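Natterin-like protein (Lethenteron camtschaticum, PDB 5ZU4) probably binds glycans through a jacalin-like lectin domain and probably forms membrane pores through an aerolysin-type module. Local coordinates at residues Ala145-Val150 and Arg282-Asn287; Gln152-Pro157 and Tyr277-Arg282. One frame throughout, in Å; residues are numbered along the deposited sequence.

Interaction 1 (Ala145-Val150 and Arg282-Asn287); sequences AIKSSV and RITCVN. Unlike the reference sequence in segment 282-287: Val286 (reference Met).
Ser148 and Thr284 face each other across an antiparallel strand pair in the aerolysin-type module, and both belong to a classic beta bulge. The bulge places Lys147 and Ser148 both opposite Thr284, whose O takes two N-H groups in the carbonyl plane, from Lys147 N at 2.8 Å and Ser148 N at 3.1 Å. Thr284 N answers by bonding Ser148 O. On the face of their side chains, a water joins Ser148 OG, Thr284 OG1 and Arg282 O, donating to the last. With chi1 at 71°, Ser148 OG sits between backbone N and carbonyl carbon and comes 3.5 Å from Thr284 CB. Lys147 lies alongside Thr284, both side chains running the same way. Ile283, on the other face with Ser149, lets its CG2 branch meet Ile146 CG1 obliquely at 4.0 Å; Phe210 lies against Ile146, Ser149 and Ile283. Beyond the bulge, Ile146 N bonds Ser191 OG of the second subunit, and Val286, which differs from the reference sequence, packs on Thr249 of that subunit. Within the pair, Val286 CG2 rests 3.8 Å from Ala145 CB, beside a 2.7 Å bond from Val286 N to Ala145 O.

Interaction 2 (Gln152-Pro157 and Tyr277-Arg282); sequences QDMKYP and YTALLR
Gln152 and Leu280 are linked by two backbone hydrogen bonds, Gln152 N to Leu280 O at 2.8 Å and Leu280 N to Gln152 O at 2.9 Å, in an antiparallel ladder interrupted by a beta bulge. Further along this part of the aerolysin-type module, Lys155 and Thr278 form the second such pair: Lys155 N bonds Thr278 O at 2.7 Å, and Thr278 N returns a bond to Lys155 O. Between the pairs the chain turns a corner at Asp153, whose phi and psi are both positive, and the register slips by one residue.

The side chains of Gln152, Lys155, Thr278 and Leu280 lie along one face. Gln152 runs beside Leu280 in the same direction, and its amide continues toward Arg282, where the amide and guanidinium planes stand 66° apart. Gln152 NE2 and Arg282 NH1 are both donors and do not bond; the guanidinium has its salt-bridge partner in Asp292. Asp153 also lies alongside Leu280, and Asp153 OD2 is 3.6 Å from Leu280 CD2.

Met154 folds back toward Tyr277 through bends at chi2 (56°) and chi3 (74°), making a Met-aromatic contact in which Met154 SD lies 3.5 Å from Tyr277 CD1, oblique to the ring. The Tyr277 hydroxyl bonds Ser201 O, and Trp200 meets its ring edge-to-face. Tyr156, tied through OH to Gly217 O, brings CD1 to Tyr277 CB. Past the sulfur, the Met154 methyl CE reaches Ala279 CB at 3.8 Å.

Interactions 1 and 2 are successive portions of one antiparallel pairing between strands 135-155 and 260-285, their centres about 18 Å apart. Along the chain the order is 145-150, 152-157, 277-282 and 282-287, so interaction 2 closes the shorter loop and interaction 1 the longer one. Arg282 belongs to both, and Val150 O packs 3.9 Å from Leu281 CD1 where they adjoin. Each has its own bulge, so the pairing is kept while the first strand changes course twice. All four segments belong to the aerolysin-type module. The second subunit touches interaction 1 but not interaction 2, so the same pair of strands passes from a subunit interface to a surface away from it.

Interaction 1 (Ala145-Val150 and Arg282-Asn287)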
loop_
_atom_site.group_PDB
_atom_site.type_symbol
_atom_site.label_atom_id
_atom_site.label_comp_id
_atom_site.label_asym_id
_atom_site.label_seq_id
_atom_site.Cartn_x
_atom_site.Cartn_y
_atom_site.Cartn_z
ATOM N N ALA B 145 -22.219 14.018 9.118
ATOM C CA ALA B 145 -21.855 12.951 8.221
ATOM C C ALA B 145 -20.899 13.465 7.171
ATOM O O ALA B 145 -21.153 14.492 6.518
ATOM C CB ALA B 145 -23.091 12.381 7.552
ATOM N N ILE B 146 -19.800 12.735 7.015
ATOM C CA ILE B 146 -18.691 13.143 6.177
ATOM C C ILE B 146 -18.797 12.561 4.772
ATOM O O ILE B 146 -19.083 11.397 4.604
ATOM C CB ILE B 146 -17.370 12.698 6.823
ATOM C CG1 ILE B 146 -17.220 13.416 8.167
ATOM C CG2 ILE B 146 -16.160 12.966 5.917
ATOM C CD1 ILE B 146 -16.148 12.817 9.043
ATOM N N LYS B 147 -18.523 13.392 3.780
ATOM C CA LYS B 147 -18.402 12.952 2.409
ATOM C C LYS B 147 -16.919 12.730 2.049
ATOM O O LYS B 147 -16.586 11.749 1.383
ATOM C CB LYS B 147 -19.073 13.963 1.460
ATOM C CG LYS B 147 -19.029 13.563 -0.005
ATOM C CD LYS B 147 -19.937 14.434 -0.867
ATOM C CE LYS B 147 -19.337 15.814 -1.149
ATOM N NZ LYS B 147 -20.283 16.908 -0.755
ATOM N N SER B 148 -16.034 13.628 2.452
ATOM C CA SER B 148 -14.637 13.472 2.102
ATOM C C SER B 148 -13.704 14.111 3.092
ATOM O O SER B 148 -14.078 15.044 3.817
ATOM C CB SER B 148 -14.380 14.047 0.717
ATOM O OG SER B 148 -14.466 15.478 0.731
ATOM N N SER B 149 -12.475 13.602 3.092
ATOM C CA SER B 149 -11.406 14.054 3.945
ATOM C C SER B 149 -10.154 14.140 3.104
ATOM O O SER B 149 -9.501 13.117 2.905
ATOM C CB SER B 149 -11.180 13.016 5.022
ATOM O OG SER B 149 -12.228 13.034 5.928
ATOM N N VAL B 150 -9.798 15.337 2.624
ATOM C CA VAL B 150 -8.692 15.475 1.676
ATOM C C VAL B 150 -7.639 16.435 2.197
ATOM O O VAL B 150 -7.970 17.523 2.656
ATOM C CB VAL B 150 -9.169 15.854 0.254
ATOM C CG1 VAL B 150 -10.146 14.819 -0.274
ATOM C CG2 VAL B 150 -9.849 17.200 0.235
ATOM N N ARG B 282 -9.153 19.380 4.670
ATOM C CA ARG B 282 -10.507 19.805 4.494
ATOM C C ARG B 282 -11.410 18.582 4.623
ATOM O O ARG B 282 -11.313 17.630 3.828
ATOM C CB ARG B 282 -10.712 20.507 3.138
ATOM C CG ARG B 282 -12.193 20.784 2.799
ATOM C CD ARG B 282 -12.410 21.840 1.722
ATOM N NE ARG B 282 -11.784 23.097 2.123
ATOM C CZ ARG B 282 -11.223 24.000 1.303
ATOM N NH1 ARG B 282 -11.196 23.835 -0.016
ATOM N NH2 ARG B 282 -10.659 25.091 1.820
ATOM N N ILE B 283 -12.309 18.646 5.609
ATOM C CA ILE B 283 -13.322 17.649 5.823
ATOM C C ILE B 283 -14.608 18.239 5.312
ATOM O O ILE B 283 -15.042 19.266 5.793
ATOM C CB ILE B 283 -13.486 17.327 7.315
ATOM C CG1 ILE B 283 -12.177 16.723 7.856
ATOM C CG2 ILE B 283 -14.654 16.355 7.510
ATOM C CD1 ILE B 283 -12.057 16.744 9.361
ATOM N N THR B 284 -15.220 17.586 4.333
ATOM C CA THR B 284 -16.417 18.096 3.694
ATOM C C THR B 284 -17.548 17.161 4.086
ATOM O O THR B 284 -17.454 15.936 3.913
ATOM C CB THR B 284 -16.229 18.190 2.165
ATOM O OG1 THR B 284 -15.130 19.083 1.876
ATOM C CG2 THR B 284 -17.518 18.728 1.458
ATOM N N CYS B 285 -18.618 17.733 4.634
ATOM C CA CYS B 285 -19.782 16.940 5.021
ATOM C C CYS B 285 -20.725 16.639 3.856
ATOM O O CYS B 285 -20.717 17.311 2.808
ATOM C CB CYS B 285 -20.567 17.675 6.091
ATOM S SG CYS B 285 -19.597 18.048 7.552
ATOM N N VAL B 286 -21.572 15.649 4.083
ATOM C CA VAL B 286 -22.628 15.295 3.149
ATOM C C VAL B 286 -23.524 16.525 2.847
ATOM O O VAL B 286 -23.882 16.789 1.687
ATOM C CB VAL B 286 -23.481 14.144 3.712
ATOM C CG1 VAL B 286 -24.723 13.911 2.852
ATOM C CG2 VAL B 286 -22.642 12.884 3.794
ATOM N N ASN B 287 -23.855 17.277 3.887
ATOM C CA ASN B 287 -24.648 18.497 3.737
ATOM C C ASN B 287 -23.976 19.635 2.930
ATOM O O ASN B 287 -24.653 20.567 2.539
ATOM C CB ASN B 287 -25.119 18.981 5.122
ATOM C CG ASN B 287 -24.008 19.616 5.968
ATOM O OD1 ASN B 287 -22.931 20.018 5.475
ATOM N ND2 ASN B 287 -24.277 19.719 7.270
HETATM O O HOH W 1 -13.013 17.358 1.568
#

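Interaction 2 (Gln152-Pro157 and Tyr277-Arg282)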
loop_
_atom_site.group_PDB
_atom_site.type_symbol
_atom_site.label_atom_id
_atom_site.label_comp_id
_atom_site.label_asym_id
_atom_site.label_seq_id
_atom_site.Cartn_x
_atom_site.Cartn_y
_atom_site.Cartn_z
ATOM N N GLN B 152 -4.754 18.868 1.189
ATOM C CA GLN B 152 -4.553 19.642 -0.039
ATOM C C GLN B 152 -3.709 20.876 0.248
ATOM O O GLN B 152 -3.209 20.996 1.366
ATOM C CB GLN B 152 -5.891 19.972 -0.684
ATOM C CG GLN B 152 -6.789 20.857 0.158
ATOM C CD GLN B 152 -8.186 20.890 -0.402
ATOM O OE1 GLN B 152 -8.920 19.906 -0.308
ATOM N NE2 GLN B 152 -8.556 21.997 -1.009
ATOM N N ASP B 153 -3.492 21.724 -0.772
ATOM C CA ASP B 153 -2.588 22.907 -0.728
ATOM C C ASP B 153 -1.220 22.511 -0.195
ATOM O O ASP B 153 -0.661 23.158 0.725
ATOM C CB ASP B 153 -3.172 24.082 0.103
ATOM C CG ASP B 153 -4.551 24.559 -0.403
ATOM O OD1 ASP B 153 -4.888 24.339 -1.602
ATOM O OD2 ASP B 153 -5.302 25.162 0.414
ATOM N N MET B 154 -0.687 21.430 -0.759
ATOM C CA MET B 154 0.535 20.844 -0.227
ATOM C C MET B 154 1.733 21.741 -0.534
ATOM O O MET B 154 1.958 22.137 -1.684
ATOM C CB MET B 154 0.738 19.448 -0.820
ATOM C CG MET B 154 1.979 18.702 -0.354
ATOM S SD MET B 154 2.093 18.518 1.425
ATOM C CE MET B 154 0.861 17.263 1.768
ATOM N N LYS B 155 2.507 22.058 0.491
ATOM C CA LYS B 155 3.707 22.872 0.316
ATOM C C LYS B 155 4.904 22.223 1.014
ATOM O O LYS B 155 4.761 21.592 2.077
ATOM C CB LYS B 155 3.455 24.314 0.812
ATOM C CG LYS B 155 2.808 25.167 -0.273
ATOM C CD LYS B 155 1.878 26.289 0.220
ATOM C CE LYS B 155 1.181 26.970 -0.979
ATOM N NZ LYS B 155 -0.100 27.657 -0.652
ATOM N N TYR B 156 6.068 22.358 0.376
ATOM C CA TYR B 156 7.345 21.927 0.924
ATOM C C TYR B 156 8.175 23.211 1.069
ATOM O O TYR B 156 8.935 23.558 0.169
ATOM C CB TYR B 156 7.992 20.933 -0.056
ATOM C CG TYR B 156 7.075 19.801 -0.436
ATOM C CD1 TYR B 156 6.867 18.740 0.440
ATOM C CD2 TYR B 156 6.393 19.789 -1.657
ATOM C CE1 TYR B 156 6.019 17.689 0.106
ATOM C CE2 TYR B 156 5.541 18.742 -1.985
ATOM C CZ TYR B 156 5.356 17.701 -1.078
ATOM O OH TYR B 156 4.522 16.649 -1.352
ATOM N N PRO B 157 8.007 23.941 2.184
ATOM C CA PRO B 157 8.527 25.320 2.218
ATOM C C PRO B 157 10.068 25.436 2.234
ATOM O O PRO B 157 10.589 26.473 1.832
ATOM C CB PRO B 157 7.892 25.903 3.493
ATOM C CG PRO B 157 7.733 24.715 4.385
ATOM C CD PRO B 157 7.437 23.541 3.483
ATOM N N TYR B 277 6.598 19.632 5.516
ATOM C CA TYR B 277 5.476 20.015 4.656
ATOM C C TYR B 277 4.433 20.827 5.434
ATOM O O TYR B 277 4.330 20.705 6.662
ATOM C CB TYR B 277 4.825 18.758 3.992
ATOM C CG TYR B 277 3.814 18.008 4.866
ATOM C CD1 TYR B 277 2.488 18.428 4.944
ATOM C CD2 TYR B 277 4.180 16.886 5.598
ATOM C CE1 TYR B 277 1.563 17.758 5.729
ATOM C CE2 TYR B 277 3.259 16.231 6.388
ATOM C CZ TYR B 277 1.954 16.674 6.444
ATOM O OH TYR B 277 1.025 16.041 7.211
ATOM N N THR B 278 3.668 21.624 4.696
ATOM C CA THR B 278 2.450 22.223 5.210
ATOM C C THR B 278 1.351 21.929 4.216
ATOM O O THR B 278 1.598 21.850 3.007
ATOM C CB THR B 278 2.533 23.781 5.399
ATOM O OG1 THR B 278 2.694 24.437 4.120
ATOM C CG2 THR B 278 3.673 24.142 6.354
ATOM N N ALA B 279 0.144 21.769 4.743
ATOM C CA ALA B 279 -1.030 21.491 3.925
ATOM C C ALA B 279 -2.278 21.828 4.732
ATOM O O ALA B 279 -2.186 22.208 5.893
ATOM C CB ALA B 279 -1.026 20.015 3.519
ATOM N N LEU B 280 -3.446 21.668 4.133
ATOM C CA LEU B 280 -4.660 21.763 4.902
ATOM C C LEU B 280 -5.513 20.523 4.715
ATOM O O LEU B 280 -5.638 19.985 3.603
ATOM C CB LEU B 280 -5.388 23.092 4.644
ATOM C CG LEU B 280 -6.429 23.397 3.582
ATOM C CD1 LEU B 280 -7.667 22.537 3.731
ATOM C CD2 LEU B 280 -6.822 24.863 3.713
ATOM N N LEU B 281 -6.064 20.070 5.842
ATOM C CA LEU B 281 -7.063 19.029 5.864
ATOM C C LEU B 281 -8.431 19.685 5.743
ATOM O O LEU B 281 -8.805 20.461 6.594
ATOM C CB LEU B 281 -6.973 18.253 7.165
ATOM C CG LEU B 281 -8.036 17.204 7.449
ATOM C CD1 LEU B 281 -8.126 16.157 6.354
ATOM C CD2 LEU B 281 -7.702 16.577 8.782
ATOM N N ARG B 282 -9.153 19.380 4.670
ATOM C CA ARG B 282 -10.507 19.805 4.494
ATOM C C ARG B 282 -11.410 18.582 4.623
ATOM O O ARG B 282 -11.313 17.630 3.828
ATOM C CB ARG B 282 -10.712 20.507 3.138
ATOM C CG ARG B 282 -12.193 20.784 2.799
ATOM C CD ARG B 282 -12.410 21.840 1.722
ATOM N NE ARG B 282 -11.784 23.097 2.123
ATOM C CZ ARG B 282 -11.223 24.000 1.303
ATOM N NH1 ARG B 282 -11.196 23.835 -0.016
ATOM N NH2 ARG B 282 -10.659 25.091 1.820
#